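Local coordinates for extracellular solute-binding protein family 1 (Arthrobacter chlorophenolicus, PDB 4R2F) that binds the glucose disaccharide laminaribiose and probably delivers sugars of this kind to a membrane transporter, at residues V280-G285 against T361-N366; G334-L339 against P349-I354; Q341-N346 against M357-A362. All blocks are in the same frame, centred on the assembly; numbering follows the deposited sequence. Where two conformers were deposited one is given.

Interaction 1. Residues V280-G285 against T361-N366; sequences VPERVG and TADPNN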
ATOM      1  N   VAL A 280      -9.319  -9.225   1.533  1.00 25.76           N
ATOM      2  CA  VAL A 280      -8.853  -9.922   2.717  1.00 28.00           C
ATOM      3  C   VAL A 280      -9.319 -11.390   2.833  1.00 29.65           C
ATOM      4  O   VAL A 280      -8.505 -12.240   3.148  1.00 32.90           O
ATOM      5  CB  VAL A 280      -9.233  -9.152   4.006  1.00 29.50           C
ATOM      6  CG1 VAL A 280      -9.068 -10.015   5.256  1.00 31.28           C
ATOM      7  CG2 VAL A 280      -8.414  -7.873   4.142  1.00 37.92           C
ATOM      8  N   PRO A 281     -10.615 -11.702   2.597  1.00 34.10           N
ATOM      9  CA  PRO A 281     -11.018 -13.122   2.741  1.00 35.10           C
ATOM     10  C   PRO A 281     -10.183 -14.083   1.884  1.00 32.99           C
ATOM     11  O   PRO A 281      -9.733 -15.131   2.362  1.00 36.59           O
ATOM     12  CB  PRO A 281     -12.484 -13.116   2.287  1.00 36.55           C
ATOM     13  CG  PRO A 281     -12.969 -11.760   2.620  1.00 28.89           C
ATOM     14  CD  PRO A 281     -11.784 -10.835   2.375  1.00 29.59           C
ATOM     15  N   GLU A 282      -9.929 -13.670   0.652  1.00 41.15           N
ATOM     16  CA  GLU A 282      -9.197 -14.473  -0.315  1.00 45.55           C
ATOM     17  C   GLU A 282      -7.723 -14.535   0.104  1.00 44.31           C
ATOM     18  O   GLU A 282      -7.092 -15.574   0.026  1.00 37.19           O
ATOM     19  CB  GLU A 282      -9.327 -13.861  -1.728  1.00 47.89           C
ATOM     20  CG  GLU A 282     -10.743 -13.767  -2.346  1.00 71.08           C
ATOM     21  CD  GLU A 282     -11.810 -12.958  -1.560  1.00189.36           C
ATOM     22  OE1 GLU A 282     -11.677 -11.741  -1.196  1.00 27.20           O
ATOM     23  OE2 GLU A 282     -12.868 -13.571  -1.335  1.00 65.94           O
ATOM     24  N   ARG A 283      -7.189 -13.399   0.537  1.00 34.59           N
ATOM     25  CA  ARG A 283      -5.801 -13.320   1.003  0.50 47.53           C
ATOM     26  C   ARG A 283      -5.534 -14.256   2.173  1.00 43.01           C
ATOM     27  O   ARG A 283      -4.518 -14.915   2.198  1.00 39.57           O
ATOM     28  CB  ARG A 283      -5.427 -11.897   1.410  0.50 36.58           C
ATOM     29  CG  ARG A 283      -3.994 -11.755   1.922  0.50 40.88           C
ATOM     30  CD  ARG A 283      -2.994 -12.374   0.958  0.50 56.30           C
ATOM     31  NE  ARG A 283      -1.614 -12.214   1.397  0.50 49.22           N
ATOM     32  CZ  ARG A 283      -0.859 -13.210   1.826  0.50 34.11           C
ATOM     33  NH1 ARG A 283      -1.348 -14.448   1.874  0.50 29.37           N
ATOM     34  NH2 ARG A 283       0.382 -12.969   2.192  0.50 39.58           N
ATOM     35  N   VAL A 284      -6.456 -14.332   3.129  1.00 37.60           N
ATOM     36  CA  VAL A 284      -6.226 -15.123   4.322  1.00 34.85           C
ATOM     37  C   VAL A 284      -6.840 -16.529   4.295  1.00 42.55           C
ATOM     38  O   VAL A 284      -6.658 -17.280   5.246  1.00 41.25           O
ATOM     39  CB  VAL A 284      -6.643 -14.356   5.605  1.00 34.66           C
ATOM     40  CG1 VAL A 284      -6.074 -12.937   5.583  1.00 35.86           C
ATOM     41  CG2 VAL A 284      -8.152 -14.325   5.797  1.00 34.87           C
ATOM     42  N   GLY A 285      -7.524 -16.899   3.209  1.00 36.57           N
ATOM     43  CA  GLY A 285      -8.154 -18.215   3.093  1.00 48.00           C
ATOM     44  C   GLY A 285      -9.339 -18.454   4.020  1.00 43.97           C
ATOM     45  O   GLY A 285      -9.454 -19.512   4.624  1.00 47.13           O
ATOM     46  N   THR A 361     -17.007  -6.632  -9.853  1.00 31.30           N
ATOM     47  CA  THR A 361     -18.210  -5.972  -9.327  1.00 34.91           C
ATOM     48  C   THR A 361     -19.163  -6.919  -8.592  1.00 36.88           C
ATOM     49  O   THR A 361     -19.981  -6.462  -7.803  1.00 32.30           O
ATOM     50  CB  THR A 361     -19.025  -5.237 -10.410  1.00 42.88           C
ATOM     51  OG1 THR A 361     -19.470  -6.174 -11.385  1.00 39.65           O
ATOM     52  CG2 THR A 361     -18.200  -4.158 -11.078  1.00 42.12           C
ATOM     53  N   ALA A 362     -19.058  -8.231  -8.790  1.00 32.95           N
ATOM     54  CA  ALA A 362     -20.030  -9.119  -8.129  1.00 36.88           C
ATOM     55  C   ALA A 362     -19.721  -9.309  -6.642  1.00 35.90           C
ATOM     56  O   ALA A 362     -20.572  -9.809  -5.882  1.00 37.09           O
ATOM     57  CB  ALA A 362     -20.083 -10.465  -8.821  1.00 40.54           C
ATOM     58  N   ASP A 363     -18.496  -8.950  -6.252  1.00 37.97           N
ATOM     59  CA  ASP A 363     -18.041  -9.003  -4.859  1.00 30.37           C
ATOM     60  C   ASP A 363     -18.387  -7.686  -4.162  1.00 34.94           C
ATOM     61  O   ASP A 363     -17.778  -6.646  -4.448  1.00 31.49           O
ATOM     62  CB  ASP A 363     -16.533  -9.270  -4.821  1.00 32.80           C
ATOM     63  CG  ASP A 363     -15.977  -9.390  -3.414  1.00 44.11           C
ATOM     64  OD1 ASP A 363     -16.692  -9.036  -2.437  1.00 31.82           O
ATOM     65  OD2 ASP A 363     -14.806  -9.848  -3.288  1.00 39.31           O
ATOM     66  N   PRO A 364     -19.352  -7.728  -3.238  1.00 32.49           N
ATOM     67  CA  PRO A 364     -19.806  -6.492  -2.626  1.00 35.47           C
ATOM     68  C   PRO A 364     -18.732  -5.778  -1.801  1.00 29.45           C
ATOM     69  O   PRO A 364     -18.818  -4.569  -1.620  1.00 31.81           O
ATOM     70  CB  PRO A 364     -20.954  -6.946  -1.727  1.00 31.80           C
ATOM     71  CG  PRO A 364     -20.670  -8.375  -1.422  1.00 32.96           C
ATOM     72  CD  PRO A 364     -20.021  -8.908  -2.656  1.00 30.72           C
ATOM     73  N   ASN A 365     -17.754  -6.514  -1.283  1.00 29.15           N
ATOM     74  CA  ASN A 365     -16.630  -5.867  -0.617  1.00 32.47           C
ATOM     75  C   ASN A 365     -15.890  -4.929  -1.543  1.00 33.42           C
ATOM     76  O   ASN A 365     -15.514  -3.849  -1.128  1.00 29.81           O
ATOM     77  CB  ASN A 365     -15.670  -6.891  -0.050  1.00 25.78           C
ATOM     78  CG  ASN A 365     -16.260  -7.626   1.121  1.00 31.61           C
ATOM     79  OD1 ASN A 365     -16.954  -7.030   1.960  1.00 32.25           O
ATOM     80  ND2 ASN A 365     -15.973  -8.913   1.210  1.00 33.83           N
ATOM     81  N   ASN A 366     -15.680  -5.343  -2.788  1.00 31.87           N
ATOM     82  CA  ASN A 366     -14.987  -4.511  -3.751  1.00 31.57           C
ATOM     83  C   ASN A 366     -15.803  -3.267  -4.034  1.00 33.10           C
ATOM     84  O   ASN A 366     -15.258  -2.164  -4.120  1.00 29.25           O
ATOM     85  CB  ASN A 366     -14.745  -5.233  -5.077  1.00 28.69           C
ATOM     86  CG  ASN A 366     -13.736  -6.375  -4.982  1.00 31.46           C
ATOM     87  OD1 ASN A 366     -12.896  -6.472  -4.079  1.00 34.20           O
ATOM     88  ND2 ASN A 366     -13.783  -7.216  -5.979  1.00 30.13           N
TER
HETATM   89  O   HOH W   1     -13.609  -9.715  -0.860  1.00 36.28           O
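Three flat polar groups gather here: the carboxylates of Glu282 and Asp363 and the amide of Asn365. The amide directs its ND2 end at the Pro281 ring, with Asn365 ND2 4.4 Å from Pro281 CG. Trp159 touches both of these side chains. The other end of the amide is also held, since Asn365 OD1 accepts from Val293 N. Above one face of the Asp363 carboxylate lies the backbone NH of Asn365. Asn365 N donates to Asp363 OD1 at 3.0 Å, from 39° out of the carboxylate plane. Asp363 CG stands anti to the backbone N (chi1 -178°), and OD2 faces the Glu282 side.

The two acids do not bond directly. Asp363 OD2 and Glu282 OE1 are 4.2 Å apart, and one water spans them. The water donates to Glu282 OE1 at 2.8 Å and to Asp363 OD2 at 2.7 Å. It accepts from Asn365 ND2 at 3.2 Å. Both of its hydrogens are therefore used on acids. This probably eases the repulsion between two like charges, and their closeness might raise the proton affinity of either one. Glu282 is poorly ordered, so its side of the bridge is less sharply defined.

The contact is small, and its polar link runs through water. It joins the short helix 280-284 to the start of helix 364-373. The Glu282 side chain is about 12 Å from a bound glucose unit, so it does not line the sugar site. Asp363 is the N-cap of helix 364-373, and its bond from Asn365 N is the capping bond, with a proline as the first helical residue.

Interaction 2. Residues G334-L339 against P349-I354; sequences GKLKEL and PVFKSI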
ATOM      1  N   GLY A 334      -1.023  -5.382 -20.795  1.00 36.46           N
ATOM      2  CA  GLY A 334      -2.088  -5.999 -21.568  1.00 31.36           C
ATOM      3  C   GLY A 334      -2.652  -7.291 -20.983  1.00 39.53           C
ATOM      4  O   GLY A 334      -3.754  -7.661 -21.319  1.00 39.78           O
ATOM      5  N   LYS A 335      -1.906  -7.968 -20.109  1.00 29.56           N
ATOM      6  CA  LYS A 335      -2.333  -9.226 -19.498  1.00 28.84           C
ATOM      7  C   LYS A 335      -2.817  -9.096 -18.031  1.00 33.29           C
ATOM      8  O   LYS A 335      -3.349 -10.056 -17.424  1.00 34.89           O
ATOM      9  CB  LYS A 335      -1.188 -10.256 -19.607  1.00 40.02           C
ATOM     10  CG  LYS A 335      -0.813 -10.622 -21.051  1.00 43.82           C
ATOM     11  CD  LYS A 335      -1.308 -11.991 -21.494  1.00 54.49           C
ATOM     12  CE  LYS A 335      -0.384 -13.104 -20.999  1.00101.16           C
ATOM     13  NZ  LYS A 335      -1.041 -14.436 -20.824  1.00 71.32           N
ATOM     14  N   LEU A 336      -2.644  -7.909 -17.466  1.00 38.99           N
ATOM     15  CA  LEU A 336      -3.048  -7.657 -16.068  1.00 38.04           C
ATOM     16  C   LEU A 336      -4.468  -8.067 -15.729  1.00 34.00           C
ATOM     17  O   LEU A 336      -4.716  -8.532 -14.622  1.00 34.46           O
ATOM     18  CB  LEU A 336      -2.884  -6.176 -15.703  1.00 36.15           C
ATOM     19  CG  LEU A 336      -1.450  -5.694 -15.568  1.00 42.66           C
ATOM     20  CD1 LEU A 336      -1.510  -4.238 -15.148  1.00 36.96           C
ATOM     21  CD2 LEU A 336      -0.645  -6.520 -14.582  1.00 36.04           C
ATOM     22  N   LYS A 337      -5.412  -7.870 -16.649  1.00 33.94           N
ATOM     23  CA  LYS A 337      -6.793  -8.292 -16.391  1.00 30.39           C
ATOM     24  C   LYS A 337      -6.904  -9.738 -15.884  1.00 35.96           C
ATOM     25  O   LYS A 337      -7.769 -10.041 -15.068  1.00 32.82           O
ATOM     26  CB  LYS A 337      -7.660  -8.106 -17.642  1.00 38.46           C
ATOM     27  CG  LYS A 337      -7.196  -8.884 -18.862  1.00 50.90           C
ATOM     28  CD  LYS A 337      -8.038  -8.568 -20.089  1.00 54.72           C
ATOM     29  CE  LYS A 337      -7.600  -9.449 -21.245  1.00 58.91           C
ATOM     30  NZ  LYS A 337      -7.969  -8.843 -22.547  1.00 89.23           N
ATOM     31  N   GLU A 338      -6.021 -10.624 -16.331  1.00 31.63           N
ATOM     32  CA  GLU A 338      -6.100 -12.031 -15.898  1.00 32.32           C
ATOM     33  C   GLU A 338      -5.940 -12.184 -14.399  1.00 31.65           C
ATOM     34  O   GLU A 338      -6.494 -13.110 -13.814  1.00 36.01           O
ATOM     35  CB  GLU A 338      -5.028 -12.883 -16.592  1.00 36.59           C
ATOM     36  CG  GLU A 338      -5.260 -13.041 -18.093  1.00 54.89           C
ATOM     37  CD  GLU A 338      -4.034 -13.517 -18.857  1.00 73.38           C
ATOM     38  OE1 GLU A 338      -3.075 -14.046 -18.237  1.00 45.93           O
ATOM     39  OE2 GLU A 338      -4.042 -13.360 -20.097  1.00 59.13           O
ATOM     40  N   LEU A 339      -5.172 -11.287 -13.772  1.00 35.79           N
ATOM     41  CA  LEU A 339      -4.910 -11.392 -12.344  1.00 34.98           C
ATOM     42  C   LEU A 339      -6.149 -11.063 -11.527  1.00 33.48           C
ATOM     43  O   LEU A 339      -6.405 -11.691 -10.495  1.00 33.11           O
ATOM     44  CB  LEU A 339      -3.740 -10.491 -11.943  1.00 33.14           C
ATOM     45  CG  LEU A 339      -2.400 -10.832 -12.603  1.00 36.33           C
ATOM     46  CD1 LEU A 339      -1.393  -9.703 -12.396  1.00 43.54           C
ATOM     47  CD2 LEU A 339      -1.837 -12.161 -12.102  1.00 38.10           C
ATOM     48  N   PRO A 349      -7.806  -2.194  -9.493  1.00 30.07           N
ATOM     49  CA  PRO A 349      -7.210  -1.962 -10.823  1.00 28.87           C
ATOM     50  C   PRO A 349      -7.129  -0.487 -11.188  1.00 30.44           C
ATOM     51  O   PRO A 349      -7.756   0.347 -10.541  1.00 32.24           O
ATOM     52  CB  PRO A 349      -8.165  -2.690 -11.781  1.00 31.26           C
ATOM     53  CG  PRO A 349      -9.451  -2.795 -11.047  1.00 37.93           C
ATOM     54  CD  PRO A 349      -9.153  -2.789  -9.576  1.00 34.56           C
ATOM     55  N   VAL A 350      -6.329  -0.170 -12.205  1.00 30.09           N
ATOM     56  CA  VAL A 350      -6.236   1.205 -12.712  1.00 25.17           C
ATOM     57  C   VAL A 350      -6.867   1.335 -14.111  1.00 23.14           C
ATOM     58  O   VAL A 350      -6.778   2.396 -14.751  1.00 34.31           O
ATOM     59  CB  VAL A 350      -4.781   1.723 -12.770  1.00 33.47           C
ATOM     60  CG1 VAL A 350      -4.192   1.796 -11.361  1.00 33.69           C
ATOM     61  CG2 VAL A 350      -3.919   0.881 -13.710  1.00 34.81           C
ATOM     62  N   PHE A 351      -7.484   0.253 -14.559  1.00 29.49           N
ATOM     63  CA  PHE A 351      -8.116   0.186 -15.873  1.00 35.22           C
ATOM     64  C   PHE A 351      -9.615   0.016 -15.725  1.00 34.82           C
ATOM     65  O   PHE A 351     -10.083  -0.856 -15.003  1.00 29.84           O
ATOM     66  CB  PHE A 351      -7.555  -0.974 -16.682  1.00 32.70           C
ATOM     67  CG  PHE A 351      -6.155  -0.742 -17.176  1.00 35.50           C
ATOM     68  CD1 PHE A 351      -5.879   0.276 -18.079  1.00 31.36           C
ATOM     69  CD2 PHE A 351      -5.113  -1.544 -16.749  1.00 37.90           C
ATOM     70  CE1 PHE A 351      -4.586   0.490 -18.531  1.00 39.83           C
ATOM     71  CE2 PHE A 351      -3.822  -1.329 -17.194  1.00 46.37           C
ATOM     72  CZ  PHE A 351      -3.557  -0.305 -18.082  1.00 38.25           C
ATOM     73  N   LYS A 352     -10.358   0.856 -16.441  1.00 34.65           N
ATOM     74  CA  LYS A 352     -11.826   0.881 -16.368  1.00 51.53           C
ATOM     75  C   LYS A 352     -12.487  -0.471 -16.686  1.00 37.48           C
ATOM     76  O   LYS A 352     -13.405  -0.897 -15.979  1.00 35.26           O
ATOM     77  CB  LYS A 352     -12.372   1.970 -17.301  1.00 46.34           C
ATOM     78  CG  LYS A 352     -13.875   2.099 -17.250  1.00 82.95           C
ATOM     79  CD  LYS A 352     -14.349   3.452 -17.741  1.00 79.68           C
ATOM     80  CE  LYS A 352     -15.728   3.748 -17.176  1.00 97.38           C
ATOM     81  NZ  LYS A 352     -16.537   4.585 -18.095  1.00 74.26           N
ATOM     82  N   SER A 353     -12.006  -1.145 -17.732  1.00 36.05           N
ATOM     83  CA  SER A 353     -12.550  -2.435 -18.123  1.00 37.52           C
ATOM     84  C   SER A 353     -12.430  -3.449 -16.998  1.00 39.12           C
ATOM     85  O   SER A 353     -13.313  -4.274 -16.809  1.00 39.22           O
ATOM     86  CB  SER A 353     -11.841  -2.975 -19.368  1.00 37.54           C
ATOM     87  OG  SER A 353     -10.431  -3.031 -19.180  1.00 41.98           O
ATOM     88  N   ILE A 354     -11.331  -3.406 -16.253  1.00 43.98           N
ATOM     89  CA  ILE A 354     -11.140  -4.363 -15.162  1.00 43.74           C
ATOM     90  C   ILE A 354     -12.113  -4.039 -14.031  1.00 37.48           C
ATOM     91  O   ILE A 354     -12.689  -4.947 -13.431  1.00 43.70           O
ATOM     92  CB  ILE A 354      -9.690  -4.389 -14.650  1.00 37.78           C
ATOM     93  CG1 ILE A 354      -8.744  -4.726 -15.800  1.00 38.77           C
ATOM     94  CG2 ILE A 354      -9.563  -5.432 -13.552  1.00 39.51           C
ATOM     95  CD1 ILE A 354      -7.260  -4.679 -15.479  1.00 39.35           C
TER
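Leu336 O accepts from Leu339 N at 2.9 Å, and this bond holds the turn that presents Leu336 and Lys337 to Phe351 and Ile354. What meets across the contact is apolar. The Leu336 methyl CD1 comes in at the edge of the Phe351 ring, near its plane, 4.2 Å from Phe351 CE2. Val350 CG2 sits over one face of the same ring, 4.0 Å above the plane and off toward the rim. Phe132 also stacks with Phe351, and Leu336 rests on Trp151 of strand 145-161.

Ile354 makes the closer approach. Its CG1 branch runs out extended, with CD1 anti to CA (chi2 175°), and reaches the backbone at Lys337. Ile354 CD1 lies 3.8 Å from Lys337 CA. Behind it, Ile354 CG1 lies 4.0 Å from Lys337 CB. Lys337 gives only this inner part of its side chain, and the amino group takes no part in the contact. Ile354 also touches Trp340.

Lys335 and Glu338 form a weak salt bridge, Lys335 NZ to Glu338 OE2 at 3.3 Å, apart from the apolar patch. Both also touch Ile59 of helix 50-61. The contact joins helix 337-341 to the turn after strand 348-349 and the short helix 352-355 that follows it. Its cohesion probably comes mainly from dispersion and the hydrophobic effect, with fit rather than direction setting the geometry.

Interaction 3. Residues Q341-N346 against M357-A362; sequences QQKLMN and MPEFTA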
ATOM      1  N   GLN A 341      -9.180 -11.314 -12.951  1.00 33.79           N
ATOM      2  CA  GLN A 341     -10.119 -12.368 -13.388  1.00 39.91           C
ATOM      3  C   GLN A 341     -10.014 -13.591 -12.490  1.00 43.12           C
ATOM      4  O   GLN A 341     -11.024 -14.133 -12.073  1.00 35.72           O
ATOM      5  CB  GLN A 341      -9.901 -12.718 -14.869  1.00 42.65           C
ATOM      6  CG  GLN A 341     -11.052 -13.476 -15.550  1.00 39.88           C
ATOM      7  CD  GLN A 341     -11.065 -14.947 -15.178  1.00 62.05           C
ATOM      8  OE1 GLN A 341     -10.021 -15.603 -15.086  1.00 48.57           O
ATOM      9  NE2 GLN A 341     -12.250 -15.468 -14.931  1.00 44.61           N
ATOM     10  N   GLN A 342      -8.788 -13.979 -12.144  1.00 33.21           N
ATOM     11  CA  GLN A 342      -8.543 -15.092 -11.218  1.00 31.46           C
ATOM     12  C   GLN A 342      -8.619 -14.690  -9.749  1.00 38.85           C
ATOM     13  O   GLN A 342      -8.440 -15.524  -8.875  1.00 34.90           O
ATOM     14  CB  GLN A 342      -7.172 -15.729 -11.515  1.00 33.80           C
ATOM     15  CG  GLN A 342      -7.094 -16.409 -12.887  1.00 38.47           C
ATOM     16  CD  GLN A 342      -5.650 -16.573 -13.368  1.00 61.72           C
ATOM     17  OE1 GLN A 342      -4.849 -17.272 -12.753  1.00 44.34           O
ATOM     18  NE2 GLN A 342      -5.314 -15.909 -14.455  1.00 62.06           N
ATOM     19  N   LYS A 343      -8.885 -13.410  -9.473  1.00 35.72           N
ATOM     20  CA  LYS A 343      -9.105 -12.940  -8.101  1.00 40.23           C
ATOM     21  C   LYS A 343      -7.879 -13.141  -7.235  1.00 28.61           C
ATOM     22  O   LYS A 343      -7.969 -13.542  -6.071  1.00 34.13           O
ATOM     23  CB  LYS A 343     -10.298 -13.642  -7.462  1.00 42.57           C
ATOM     24  CG  LYS A 343     -11.574 -13.522  -8.269  1.00 47.78           C
ATOM     25  CD  LYS A 343     -12.711 -14.233  -7.551  1.00 44.47           C
ATOM     26  CE  LYS A 343     -14.003 -14.149  -8.341  1.00 72.02           C
ATOM     27  NZ  LYS A 343     -15.085 -14.813  -7.570  1.00 53.00           N
ATOM     28  N   LEU A 344      -6.723 -12.871  -7.828  1.00 32.99           N
ATOM     29  CA  LEU A 344      -5.441 -13.048  -7.153  1.00 32.80           C
ATOM     30  C   LEU A 344      -4.885 -11.743  -6.552  1.00 41.58           C
ATOM     31  O   LEU A 344      -3.879 -11.782  -5.857  1.00 33.80           O
ATOM     32  CB  LEU A 344      -4.431 -13.595  -8.159  1.00 37.14           C
ATOM     33  CG  LEU A 344      -4.753 -14.988  -8.679  1.00 40.90           C
ATOM     34  CD1 LEU A 344      -3.752 -15.380  -9.752  1.00 41.29           C
ATOM     35  CD2 LEU A 344      -4.751 -15.983  -7.515  1.00 36.79           C
ATOM     36  N   MET A 345      -5.534 -10.611  -6.822  1.00 28.31           N
ATOM     37  CA  MET A 345      -5.053  -9.298  -6.370  1.00 31.66           C
ATOM     38  C   MET A 345      -5.649  -8.806  -5.052  1.00 32.88           C
ATOM     39  O   MET A 345      -6.816  -9.083  -4.706  1.00 38.85           O
ATOM     40  CB  MET A 345      -5.305  -8.254  -7.450  1.00 31.23           C
ATOM     41  CG  MET A 345      -4.493  -8.445  -8.728  1.00 30.58           C
ATOM     42  SD  MET A 345      -2.719  -8.339  -8.499  1.00 30.29           S
ATOM     43  CE  MET A 345      -2.590  -6.700  -7.816  1.00 41.88           C
ATOM     44  N   ASN A 346      -4.812  -8.097  -4.294  1.00 28.48           N
ATOM     45  CA  ASN A 346      -5.227  -7.426  -3.063  1.00 25.82           C
ATOM     46  C   ASN A 346      -5.166  -5.891  -3.244  1.00 27.82           C
ATOM     47  O   ASN A 346      -4.772  -5.156  -2.332  1.00 29.83           O
ATOM     48  CB  ASN A 346      -4.333  -7.834  -1.906  1.00 28.99           C
ATOM     49  CG  ASN A 346      -4.609  -9.233  -1.411  1.00 41.12           C
ATOM     50  OD1 ASN A 346      -3.908  -9.712  -0.532  1.00 43.61           O
ATOM     51  ND2 ASN A 346      -5.619  -9.895  -1.971  1.00 43.09           N
ATOM     52  N   MET A 357     -15.376  -5.671 -14.726  1.00 42.06           N
ATOM     53  CA  MET A 357     -15.314  -7.093 -14.981  1.00 45.73           C
ATOM     54  C   MET A 357     -16.285  -7.752 -13.999  1.00 43.50           C
ATOM     55  O   MET A 357     -16.354  -7.368 -12.844  1.00 41.35           O
ATOM     56  CB  MET A 357     -13.850  -7.559 -14.814  1.00 42.76           C
ATOM     57  CG  MET A 357     -13.566  -9.039 -14.795  1.00 57.50           C
ATOM     58  SD  MET A 357     -11.825  -9.314 -14.404  1.00 47.75           S
ATOM     59  CE  MET A 357     -11.092  -8.535 -15.820  1.00 29.39           C
ATOM     60  N   PRO A 358     -17.076  -8.716 -14.473  1.00 36.41           N
ATOM     61  CA  PRO A 358     -18.014  -9.416 -13.610  1.00 34.94           C
ATOM     62  C   PRO A 358     -17.418  -9.920 -12.300  1.00 39.66           C
ATOM     63  O   PRO A 358     -18.050  -9.831 -11.248  1.00 45.07           O
ATOM     64  CB  PRO A 358     -18.449 -10.596 -14.476  1.00 43.16           C
ATOM     65  CG  PRO A 358     -18.399 -10.049 -15.869  1.00 63.95           C
ATOM     66  CD  PRO A 358     -17.254  -9.076 -15.894  1.00 43.42           C
ATOM     67  N   GLU A 359     -16.217 -10.466 -12.374  1.00 35.49           N
ATOM     68  CA  GLU A 359     -15.534 -11.028 -11.210  1.00 42.52           C
ATOM     69  C   GLU A 359     -15.262  -9.968 -10.139  1.00 36.42           C
ATOM     70  O   GLU A 359     -15.248 -10.283  -8.968  1.00 36.65           O
ATOM     71  CB  GLU A 359     -14.210 -11.692 -11.634  1.00 52.14           C
ATOM     72  CG  GLU A 359     -14.363 -13.063 -12.310  1.00 55.16           C
ATOM     73  CD  GLU A 359     -14.609 -12.995 -13.816  1.00 46.65           C
ATOM     74  OE1 GLU A 359     -14.813 -11.901 -14.379  1.00 39.65           O
ATOM     75  OE2 GLU A 359     -14.592 -14.058 -14.467  1.00 46.93           O
ATOM     76  N   PHE A 360     -15.005  -8.733 -10.573  1.00 35.08           N
ATOM     77  CA  PHE A 360     -14.764  -7.608  -9.679  1.00 26.24           C
ATOM     78  C   PHE A 360     -16.046  -7.040  -9.040  1.00 33.49           C
ATOM     79  O   PHE A 360     -16.146  -6.923  -7.835  1.00 32.13           O
ATOM     80  CB  PHE A 360     -14.070  -6.480 -10.469  1.00 34.16           C
ATOM     81  CG  PHE A 360     -13.600  -5.360  -9.600  1.00 39.49           C
ATOM     82  CD1 PHE A 360     -12.479  -5.532  -8.801  1.00 42.80           C
ATOM     83  CD2 PHE A 360     -14.308  -4.162  -9.527  1.00 39.32           C
ATOM     84  CE1 PHE A 360     -12.048  -4.517  -7.961  1.00 36.18           C
ATOM     85  CE2 PHE A 360     -13.869  -3.135  -8.702  1.00 34.20           C
ATOM     86  CZ  PHE A 360     -12.740  -3.323  -7.911  1.00 31.39           C
ATOM     87  N   THR A 361     -17.007  -6.632  -9.853  1.00 31.30           N
ATOM     88  CA  THR A 361     -18.210  -5.972  -9.327  1.00 34.91           C
ATOM     89  C   THR A 361     -19.163  -6.919  -8.592  1.00 36.88           C
ATOM     90  O   THR A 361     -19.981  -6.462  -7.803  1.00 32.30           O
ATOM     91  CB  THR A 361     -19.025  -5.237 -10.410  1.00 42.88           C
ATOM     92  OG1 THR A 361     -19.470  -6.174 -11.385  1.00 39.65           O
ATOM     93  CG2 THR A 361     -18.200  -4.158 -11.078  1.00 42.12           C
ATOM     94  N   ALA A 362     -19.058  -8.231  -8.790  1.00 32.95           N
ATOM     95  CA  ALA A 362     -20.030  -9.119  -8.129  1.00 36.88           C
ATOM     96  C   ALA A 362     -19.721  -9.309  -6.642  1.00 35.90           C
ATOM     97  O   ALA A 362     -20.572  -9.809  -5.882  1.00 37.09           O
ATOM     98  CB  ALA A 362     -20.083 -10.465  -8.821  1.00 40.54           C
TER
HETATM   99  O   HOH W   2     -16.746 -12.070  -7.594  1.00 45.42           O
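Glu359 and Gln341 bury the most surface here, and one hydrogen bond links them. Gln341 NE2 donates to Glu359 OE2 at 2.8 Å, with an N-H...O angle of 157°. The acceptor is close to the amide plane, but the donor stands well above the carboxylate plane. The two flat groups are nearly perpendicular, 88° apart. Gln341 bends at chi2 (-78°), which turns its amide toward the acid. The stem of the glutamate is packed too, with Glu359 CG 3.5 Å from Gln341 O. An alanine in place of Glu359 would remove the acceptor of Gln341 NE2, and the amide would probably be left free to turn. Met357 SD packs against the backbone of Gln341, 3.6 Å from Gln341 N.

Lys343 is extended and crosses Glu359 at about a right angle, its CE 4.1 Å from Glu359 CB. Its charge does not reach the carboxylate. Instead Lys343 NZ donates to a water, which in turn donates to Glu359 O.

This surface contact sets helix 358-361 against the end of helix 337-341. There Lys343, with positive phi, closes the helix in a Schellman motif.

In the fold
Interaction 2 is the buried one, interaction 1 is partly buried and interaction 3 lies at the surface. Their chemistry follows: apolar side chains in interaction 2, water and acids in interaction 1, a direct amide-carboxylate bond in interaction 3. Interactions 2 and 3 both hold helix 337-341, one near its start and one at its end. Leu339 O and Leu344 N connect them, at 2.9 Å. Interactions 1 and 3 share Thr361 and Ala362, and the Asn366 side chain bonds to Phe360 O. Their centres are about 8 Å apart. Interactions 1 and 2 do not touch. Interaction 1 alone ties the 361-366 segment to the distant helix 280-284.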